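Local coordinates for secreted effector protein SopD (Salmonella typhimurium, PDB 5CPC) that acts inside host cells to alter their physiology, contributing to replication in macrophages and, together with SopB, to membrane fission and macropinosome formation during invasion, at residues Met190-Trp203 / Phe223-Gln235. Sequence-based numbering, arbitrary orientation.
Sequences MRPAEAPDHPLVEW and FEPTTQFCKIGYQ
Arg191 reaches across the face of Tyr234, its guanidinium and the ring nearly parallel (11° between planes). With CG anti to the carbonyl carbon (chi1 -55°), Arg191 sets CG over the ring face of Tyr234, 4.0 Å from its centroid in a CH-pi contact; the extended side chain beyond carries the guanidinium on, so that Tyr234 OH lies over one of its faces, toward the rim. There it turns its edge to the strand: NE and NH2 of Arg191 both donate to Ile232 O, each at 2.9 Å, a side-on grip on one carbonyl oxygen lying in the guanidinium plane. The third nitrogen, NH1, forms a salt bridge with Glu194 OE2 at 3.0 Å. The other carboxylate oxygen, Glu194 OE1, takes the hydroxyl proton of Tyr234 OH over 2.7 Å, so both oxygens are met on their syn sides, though somewhat out of the carboxylate plane, and the carboxylate's rotation is fixed. Glu194 itself closes a type I turn that starts at Arg191, just where helix 180-190 ends; the network thus ties this helix exit to the first strand of the antiparallel hairpin 232-245. Tyr234 N adds a backbone bond to Met190 O. Ser302 and Leu303 supply further hydrogen bonds to Glu194 and Tyr234. At the far end Trp203 lays one indole face on Pro225, whose CB sits 3.6 Å from the centroid of the five-membered ring, while Trp203 CH2 meets the rim of Phe223 at CZ, 3.8 Å away, with the ring planes inclined at 51°.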
ATOM      1  N   MET A 190      -2.671  11.259  -1.937  1.00 41.84           N
ATOM      2  CA  MET A 190      -4.104  11.257  -2.395  1.00 40.84           C
ATOM      3  C   MET A 190      -4.970  12.356  -1.883  1.00 40.00           C
ATOM      4  O   MET A 190      -5.879  12.760  -2.580  1.00 40.04           O
ATOM      5  CB  MET A 190      -4.753  10.024  -1.912  1.00 39.41           C
ATOM      6  CG  MET A 190      -3.871   8.972  -2.274  1.00 46.57           C
ATOM      7  SD  MET A 190      -4.384   8.125  -3.681  1.00 58.72           S
ATOM      8  CE  MET A 190      -4.910   6.925  -2.442  1.00 42.62           C
ATOM      9  N   ARG A 191      -4.743  12.796  -0.634  1.00 40.64           N
ATOM     10  CA  ARG A 191      -5.546  13.876  -0.035  1.00 40.54           C
ATOM     11  C   ARG A 191      -4.575  14.818   0.634  1.00 42.10           C
ATOM     12  O   ARG A 191      -4.513  14.848   1.867  1.00 40.32           O
ATOM     13  CB  ARG A 191      -6.543  13.290   1.002  1.00 41.40           C
ATOM     14  CG  ARG A 191      -7.485  12.165   0.425  1.00 38.41           C
ATOM     15  CD  ARG A 191      -8.440  11.686   1.492  1.00 39.84           C
ATOM     16  NE  ARG A 191      -9.382  10.732   0.930  1.00 34.87           N
ATOM     17  CZ  ARG A 191     -10.189  10.000   1.681  1.00 37.54           C
ATOM     18  NH1 ARG A 191     -10.169  10.107   3.008  1.00 35.10           N
ATOM     19  NH2 ARG A 191     -11.033   9.171   1.095  1.00 35.52           N
ATOM     20  N   PRO A 192      -3.760  15.552  -0.178  1.00 43.70           N
ATOM     21  CA  PRO A 192      -2.606  16.226   0.475  1.00 45.18           C
ATOM     22  C   PRO A 192      -3.091  17.207   1.550  1.00 46.57           C
ATOM     23  O   PRO A 192      -2.406  17.363   2.572  1.00 47.10           O
ATOM     24  CB  PRO A 192      -1.875  16.962  -0.688  1.00 45.80           C
ATOM     25  CG  PRO A 192      -2.835  16.896  -1.883  1.00 45.37           C
ATOM     26  CD  PRO A 192      -3.674  15.622  -1.648  1.00 43.73           C
ATOM     27  N   ALA A 193      -4.276  17.802   1.374  1.00 44.43           N
ATOM     28  CA  ALA A 193      -4.691  18.780   2.351  1.00 46.08           C
ATOM     29  C   ALA A 193      -5.457  18.200   3.545  1.00 45.98           C
ATOM     30  O   ALA A 193      -5.863  18.931   4.438  1.00 46.00           O
ATOM     31  CB  ALA A 193      -5.417  20.016   1.695  1.00 44.61           C
ATOM     32  N   GLU A 194      -5.629  16.881   3.576  1.00 45.21           N
ATOM     33  CA  GLU A 194      -6.318  16.267   4.717  1.00 45.06           C
ATOM     34  C   GLU A 194      -5.311  15.499   5.605  1.00 46.27           C
ATOM     35  O   GLU A 194      -4.571  14.630   5.143  1.00 45.53           O
ATOM     36  CB  GLU A 194      -7.366  15.295   4.201  1.00 44.03           C
ATOM     37  CG  GLU A 194      -8.041  14.376   5.216  1.00 40.84           C
ATOM     38  CD  GLU A 194      -9.239  13.656   4.562  1.00 41.30           C
ATOM     39  OE1 GLU A 194     -10.066  14.367   3.874  1.00 41.63           O
ATOM     40  OE2 GLU A 194      -9.323  12.390   4.701  1.00 38.82           O
ATOM     41  N   ALA A 195      -5.289  15.811   6.877  1.00 47.03           N
ATOM     42  CA  ALA A 195      -4.422  15.092   7.792  1.00 48.63           C
ATOM     43  C   ALA A 195      -5.042  13.726   8.016  1.00 49.35           C
ATOM     44  O   ALA A 195      -6.301  13.625   8.116  1.00 50.18           O
ATOM     45  CB  ALA A 195      -4.354  15.864   9.083  1.00 50.35           C
ATOM     46  N   PRO A 196      -4.198  12.661   8.064  1.00 49.81           N
ATOM     47  CA  PRO A 196      -4.586  11.281   8.280  1.00 50.25           C
ATOM     48  C   PRO A 196      -5.505  11.142   9.469  1.00 52.34           C
ATOM     49  O   PRO A 196      -6.230  10.171   9.592  1.00 51.91           O
ATOM     50  CB  PRO A 196      -3.264  10.617   8.650  1.00 50.11           C
ATOM     51  CG  PRO A 196      -2.286  11.384   7.934  1.00 49.64           C
ATOM     52  CD  PRO A 196      -2.730  12.767   7.882  1.00 49.08           C
ATOM     53  N   ASP A 197      -5.455  12.161  10.307  1.00 54.32           N
ATOM     54  CA  ASP A 197      -6.064  12.194  11.545  1.00 57.18           C
ATOM     55  C   ASP A 197      -7.432  12.851  11.475  1.00 56.20           C
ATOM     56  O   ASP A 197      -8.164  12.872  12.476  1.00 56.94           O
ATOM     57  CB  ASP A 197      -5.205  13.117  12.376  1.00 60.43           C
ATOM     58  CG  ASP A 197      -5.115  12.659  13.730  1.00 68.42           C
ATOM     59  OD1 ASP A 197      -5.478  11.465  13.893  1.00 75.37           O
ATOM     60  OD2 ASP A 197      -4.686  13.440  14.613  1.00 78.06           O
ATOM     61  N   HIS A 198      -7.709  13.462  10.335  1.00 53.61           N
ATOM     62  CA  HIS A 198      -8.936  14.237  10.100  1.00 53.15           C
ATOM     63  C   HIS A 198     -10.181  13.617  10.741  1.00 53.41           C
ATOM     64  O   HIS A 198     -10.451  12.439  10.569  1.00 53.39           O
ATOM     65  CB  HIS A 198      -9.118  14.419   8.611  1.00 50.76           C
ATOM     66  CG  HIS A 198     -10.428  15.020   8.209  1.00 51.91           C
ATOM     67  ND1 HIS A 198     -11.524  14.251   7.887  1.00 48.89           N
ATOM     68  CD2 HIS A 198     -10.795  16.308   8.005  1.00 50.76           C
ATOM     69  CE1 HIS A 198     -12.523  15.045   7.534  1.00 50.76           C
ATOM     70  NE2 HIS A 198     -12.105  16.295   7.583  1.00 49.24           N
ATOM     71  N   PRO A 199     -10.907  14.408  11.536  1.00 54.18           N
ATOM     72  CA  PRO A 199     -12.105  13.854  12.152  1.00 54.66           C
ATOM     73  C   PRO A 199     -13.279  13.805  11.158  1.00 53.16           C
ATOM     74  O   PRO A 199     -13.494  14.766  10.384  1.00 52.30           O
ATOM     75  CB  PRO A 199     -12.420  14.849  13.285  1.00 56.42           C
ATOM     76  CG  PRO A 199     -11.745  16.114  12.912  1.00 58.23           C
ATOM     77  CD  PRO A 199     -10.510  15.696  12.139  1.00 55.47           C
ATOM     78  N   LEU A 200     -14.027  12.706  11.212  1.00 51.75           N
ATOM     79  CA  LEU A 200     -15.116  12.460  10.257  1.00 51.30           C
ATOM     80  C   LEU A 200     -16.143  13.581  10.234  1.00 50.74           C
ATOM     81  O   LEU A 200     -16.429  14.197  11.250  1.00 52.84           O
ATOM     82  CB  LEU A 200     -15.815  11.130  10.521  1.00 51.07           C
ATOM     83  CG  LEU A 200     -16.434  10.925  11.905  1.00 52.52           C
ATOM     84  CD1 LEU A 200     -17.828  11.461  11.940  1.00 55.46           C
ATOM     85  CD2 LEU A 200     -16.484   9.464  12.221  1.00 53.54           C
ATOM     86  N   VAL A 201     -16.661  13.863   9.050  1.00 49.70           N
ATOM     87  CA  VAL A 201     -17.778  14.753   8.911  1.00 49.82           C
ATOM     88  C   VAL A 201     -19.049  13.921   8.812  1.00 50.28           C
ATOM     89  O   VAL A 201     -19.083  12.929   8.075  1.00 47.92           O
ATOM     90  CB  VAL A 201     -17.646  15.638   7.673  1.00 48.62           C
ATOM     91  CG1 VAL A 201     -18.913  16.542   7.543  1.00 48.42           C
ATOM     92  CG2 VAL A 201     -16.338  16.470   7.783  1.00 50.51           C
ATOM     93  N   GLU A 202     -20.080  14.350   9.549  1.00 50.67           N
ATOM     94  CA  GLU A 202     -21.416  13.694   9.568  1.00 52.13           C
ATOM     95  C   GLU A 202     -22.175  13.728   8.203  1.00 49.39           C
ATOM     96  O   GLU A 202     -22.398  14.795   7.593  1.00 47.05           O
ATOM     97  CB  GLU A 202     -22.270  14.238  10.755  1.00 54.38           C
ATOM     98  CG  GLU A 202     -23.306  13.293  11.350  1.00 60.46           C
ATOM     99  CD  GLU A 202     -22.734  12.010  12.042  1.00 65.46           C
ATOM    100  OE1 GLU A 202     -23.423  10.974  11.959  1.00 69.45           O
ATOM    101  OE2 GLU A 202     -21.660  11.998  12.695  1.00 68.91           O
ATOM    102  N   TRP A 203     -22.478  12.519   7.713  1.00 48.84           N
ATOM    103  CA  TRP A 203     -23.203  12.265   6.466  1.00 48.29           C
ATOM    104  C   TRP A 203     -24.513  13.041   6.345  1.00 48.24           C
ATOM    105  O   TRP A 203     -25.370  12.891   7.203  1.00 48.16           O
ATOM    106  CB  TRP A 203     -23.589  10.790   6.489  1.00 48.54           C
ATOM    107  CG  TRP A 203     -24.516  10.327   5.300  1.00 49.40           C
ATOM    108  CD1 TRP A 203     -25.666   9.592   5.410  1.00 46.55           C
ATOM    109  CD2 TRP A 203     -24.320  10.561   3.890  1.00 46.73           C
ATOM    110  NE1 TRP A 203     -26.184   9.338   4.162  1.00 45.68           N
ATOM    111  CE2 TRP A 203     -25.373   9.908   3.212  1.00 45.85           C
ATOM    112  CE3 TRP A 203     -23.346  11.242   3.137  1.00 44.71           C
ATOM    113  CZ2 TRP A 203     -25.503   9.939   1.816  1.00 44.97           C
ATOM    114  CZ3 TRP A 203     -23.466  11.280   1.759  1.00 44.36           C
ATOM    115  CH2 TRP A 203     -24.538  10.616   1.103  1.00 46.87           C
ATOM    116  N   PHE A 223     -24.166   0.973  -2.449  1.00 58.00           N
ATOM    117  CA  PHE A 223     -24.024   2.337  -1.936  1.00 54.62           C
ATOM    118  C   PHE A 223     -24.128   2.286  -0.415  1.00 54.69           C
ATOM    119  O   PHE A 223     -25.207   2.107   0.105  1.00 54.64           O
ATOM    120  CB  PHE A 223     -25.013   3.378  -2.536  1.00 53.90           C
ATOM    121  CG  PHE A 223     -24.809   4.792  -1.980  1.00 48.35           C
ATOM    122  CD1 PHE A 223     -23.752   5.568  -2.408  1.00 45.02           C
ATOM    123  CD2 PHE A 223     -25.596   5.280  -0.930  1.00 50.38           C
ATOM    124  CE1 PHE A 223     -23.501   6.808  -1.858  1.00 44.16           C
ATOM    125  CE2 PHE A 223     -25.375   6.564  -0.362  1.00 47.19           C
ATOM    126  CZ  PHE A 223     -24.316   7.331  -0.851  1.00 45.43           C
ATOM    127  N   GLU A 224     -22.992   2.431   0.273  1.00 53.88           N
ATOM    128  CA  GLU A 224     -22.933   2.575   1.724  1.00 54.39           C
ATOM    129  C   GLU A 224     -22.199   3.897   2.050  1.00 52.63           C
ATOM    130  O   GLU A 224     -20.995   4.014   1.781  1.00 50.80           O
ATOM    131  CB  GLU A 224     -22.236   1.359   2.405  1.00 55.63           C
ATOM    132  CG  GLU A 224     -21.765   1.593   3.895  1.00 58.69           C
ATOM    133  CD  GLU A 224     -22.902   2.058   4.834  1.00 64.74           C
ATOM    134  OE1 GLU A 224     -22.769   3.086   5.563  1.00 65.66           O
ATOM    135  OE2 GLU A 224     -23.947   1.387   4.859  1.00 68.08           O
ATOM    136  N   PRO A 225     -22.920   4.887   2.641  1.00 52.26           N
ATOM    137  CA  PRO A 225     -22.219   6.204   2.831  1.00 50.46           C
ATOM    138  C   PRO A 225     -20.945   6.151   3.717  1.00 49.35           C
ATOM    139  O   PRO A 225     -20.016   6.925   3.497  1.00 47.20           O
ATOM    140  CB  PRO A 225     -23.268   7.117   3.431  1.00 49.91           C
ATOM    141  CG  PRO A 225     -24.611   6.242   3.545  1.00 52.35           C
ATOM    142  CD  PRO A 225     -24.251   4.810   3.290  1.00 52.37           C
ATOM    143  N   THR A 226     -20.889   5.239   4.678  1.00 49.98           N
ATOM    144  CA  THR A 226     -19.709   5.180   5.488  1.00 49.66           C
ATOM    145  C   THR A 226     -18.519   4.520   4.806  1.00 49.00           C
ATOM    146  O   THR A 226     -17.428   4.546   5.381  1.00 49.03           O
ATOM    147  CB  THR A 226     -19.958   4.527   6.882  1.00 51.46           C
ATOM    148  OG1 THR A 226     -20.371   3.181   6.700  1.00 56.26           O
ATOM    149  CG2 THR A 226     -21.055   5.295   7.700  1.00 51.83           C
ATOM    150  N   THR A 227     -18.682   3.909   3.626  1.00 47.58           N
ATOM    151  CA  THR A 227     -17.534   3.212   3.021  1.00 47.68           C
ATOM    152  C   THR A 227     -17.322   3.586   1.592  1.00 46.02           C
ATOM    153  O   THR A 227     -16.286   3.216   1.029  1.00 45.91           O
ATOM    154  CB  THR A 227     -17.676   1.654   2.986  1.00 49.13           C
ATOM    155  OG1 THR A 227     -18.890   1.322   2.297  1.00 51.44           O
ATOM    156  CG2 THR A 227     -17.722   1.028   4.359  1.00 50.34           C
ATOM    157  N   GLN A 228     -18.283   4.285   0.987  1.00 44.22           N
ATOM    158  CA  GLN A 228     -18.246   4.538  -0.474  1.00 43.61           C
ATOM    159  C   GLN A 228     -16.993   5.269  -0.928  1.00 42.17           C
ATOM    160  O   GLN A 228     -16.621   5.196  -2.089  1.00 43.18           O
ATOM    161  CB  GLN A 228     -19.437   5.453  -0.889  1.00 44.58           C
ATOM    162  CG  GLN A 228     -19.900   5.282  -2.323  1.00 42.77           C
ATOM    163  CD  GLN A 228     -20.491   3.876  -2.516  1.00 45.26           C
ATOM    164  OE1 GLN A 228     -20.972   3.279  -1.563  1.00 48.43           O
ATOM    165  NE2 GLN A 228     -20.458   3.359  -3.748  1.00 45.46           N
ATOM    166  N   PHE A 229     -16.378   6.047  -0.041  1.00 40.38           N
ATOM    167  CA  PHE A 229     -15.326   6.962  -0.451  1.00 38.86           C
ATOM    168  C   PHE A 229     -13.897   6.562  -0.030  1.00 38.98           C
ATOM    169  O   PHE A 229     -12.954   7.335  -0.281  1.00 38.28           O
ATOM    170  CB  PHE A 229     -15.715   8.351   0.058  1.00 38.32           C
ATOM    171  CG  PHE A 229     -17.132   8.709  -0.315  1.00 39.44           C
ATOM    172  CD1 PHE A 229     -17.494   8.810  -1.669  1.00 36.17           C
ATOM    173  CD2 PHE A 229     -18.114   8.741   0.637  1.00 34.99           C
ATOM    174  CE1 PHE A 229     -18.782   9.012  -2.032  1.00 37.33           C
ATOM    175  CE2 PHE A 229     -19.405   8.991   0.302  1.00 40.92           C
ATOM    176  CZ  PHE A 229     -19.768   9.141  -1.048  1.00 38.23           C
ATOM    177  N   CYS A 230     -13.736   5.381   0.591  1.00 39.67           N
ATOM    178  CA  CYS A 230     -12.402   4.916   1.095  1.00 42.11           C
ATOM    179  C   CYS A 230     -11.325   4.854   0.034  1.00 41.74           C
ATOM    180  O   CYS A 230     -10.171   4.990   0.344  1.00 44.25           O
ATOM    181  CB  CYS A 230     -12.479   3.598   1.882  1.00 42.29           C
ATOM    182  SG  CYS A 230     -13.030   2.159   0.838  1.00 48.69           S
ATOM    183  N   LYS A 231     -11.679   4.722  -1.229  1.00 41.02           N
ATOM    184  CA  LYS A 231     -10.656   4.748  -2.264  1.00 40.45           C
ATOM    185  C   LYS A 231     -10.472   6.061  -2.991  1.00 40.23           C
ATOM    186  O   LYS A 231      -9.670   6.104  -3.866  1.00 41.37           O
ATOM    187  CB  LYS A 231     -10.914   3.630  -3.274  1.00 39.73           C
ATOM    188  CG  LYS A 231     -10.716   2.242  -2.600  1.00 42.61           C
ATOM    189  CD  LYS A 231     -10.862   1.126  -3.626  1.00 47.06           C
ATOM    190  CE  LYS A 231     -12.326   0.615  -3.684  1.00 52.00           C
ATOM    191  NZ  LYS A 231     -12.612  -0.256  -4.876  1.00 49.75           N
ATOM    192  N   ILE A 232     -11.191   7.132  -2.634  1.00 39.94           N
ATOM    193  CA  ILE A 232     -11.092   8.360  -3.409  1.00 39.53           C
ATOM    194  C   ILE A 232     -10.115   9.370  -2.797  1.00 39.40           C
ATOM    195  O   ILE A 232     -10.191   9.689  -1.607  1.00 39.76           O
ATOM    196  CB  ILE A 232     -12.522   9.045  -3.580  1.00 39.82           C
ATOM    197  CG1 ILE A 232     -13.290   8.266  -4.633  1.00 43.54           C
ATOM    198  CG2 ILE A 232     -12.467  10.400  -4.225  1.00 39.75           C
ATOM    199  CD1 ILE A 232     -13.996   7.237  -4.027  1.00 45.84           C
ATOM    200  N   GLY A 233      -9.267   9.933  -3.643  1.00 38.12           N
ATOM    201  CA  GLY A 233      -8.471  11.066  -3.279  1.00 39.30           C
ATOM    202  C   GLY A 233      -8.927  12.374  -3.908  1.00 39.56           C
ATOM    203  O   GLY A 233      -9.746  12.376  -4.812  1.00 38.71           O
ATOM    204  N   TYR A 234      -8.391  13.491  -3.406  1.00 39.84           N
ATOM    205  CA  TYR A 234      -8.754  14.805  -3.860  1.00 42.43           C
ATOM    206  C   TYR A 234      -7.693  15.837  -3.480  1.00 44.57           C
ATOM    207  O   TYR A 234      -7.106  15.744  -2.391  1.00 44.16           O
ATOM    208  CB  TYR A 234     -10.108  15.274  -3.207  1.00 40.65           C
ATOM    209  CG  TYR A 234     -10.455  14.677  -1.840  1.00 39.31           C
ATOM    210  CD1 TYR A 234     -10.020  15.288  -0.658  1.00 40.03           C
ATOM    211  CD2 TYR A 234     -11.268  13.553  -1.730  1.00 36.49           C
ATOM    212  CE1 TYR A 234     -10.370  14.765   0.577  1.00 37.60           C
ATOM    213  CE2 TYR A 234     -11.641  13.026  -0.495  1.00 33.95           C
ATOM    214  CZ  TYR A 234     -11.199  13.648   0.643  1.00 36.92           C
ATOM    215  OH  TYR A 234     -11.534  13.180   1.886  1.00 35.77           O
ATOM    216  N   GLN A 235      -7.503  16.820  -4.357  1.00 47.29           N
ATOM    217  CA  GLN A 235      -6.695  18.009  -4.086  1.00 51.47           C
ATOM    218  C   GLN A 235      -7.271  19.172  -4.852  1.00 52.33           C
ATOM    219  O   GLN A 235      -7.818  18.998  -5.919  1.00 51.42           O
ATOM    220  CB  GLN A 235      -5.197  17.845  -4.462  1.00 52.58           C
ATOM    221  CG  GLN A 235      -4.871  16.998  -5.695  1.00 58.21           C
ATOM    222  CD  GLN A 235      -3.468  17.331  -6.325  1.00 66.96           C
ATOM    223  OE1 GLN A 235      -2.586  17.943  -5.679  1.00 66.78           O
ATOM    224  NE2 GLN A 235      -3.299  16.969  -7.612  1.00 66.74           N
TER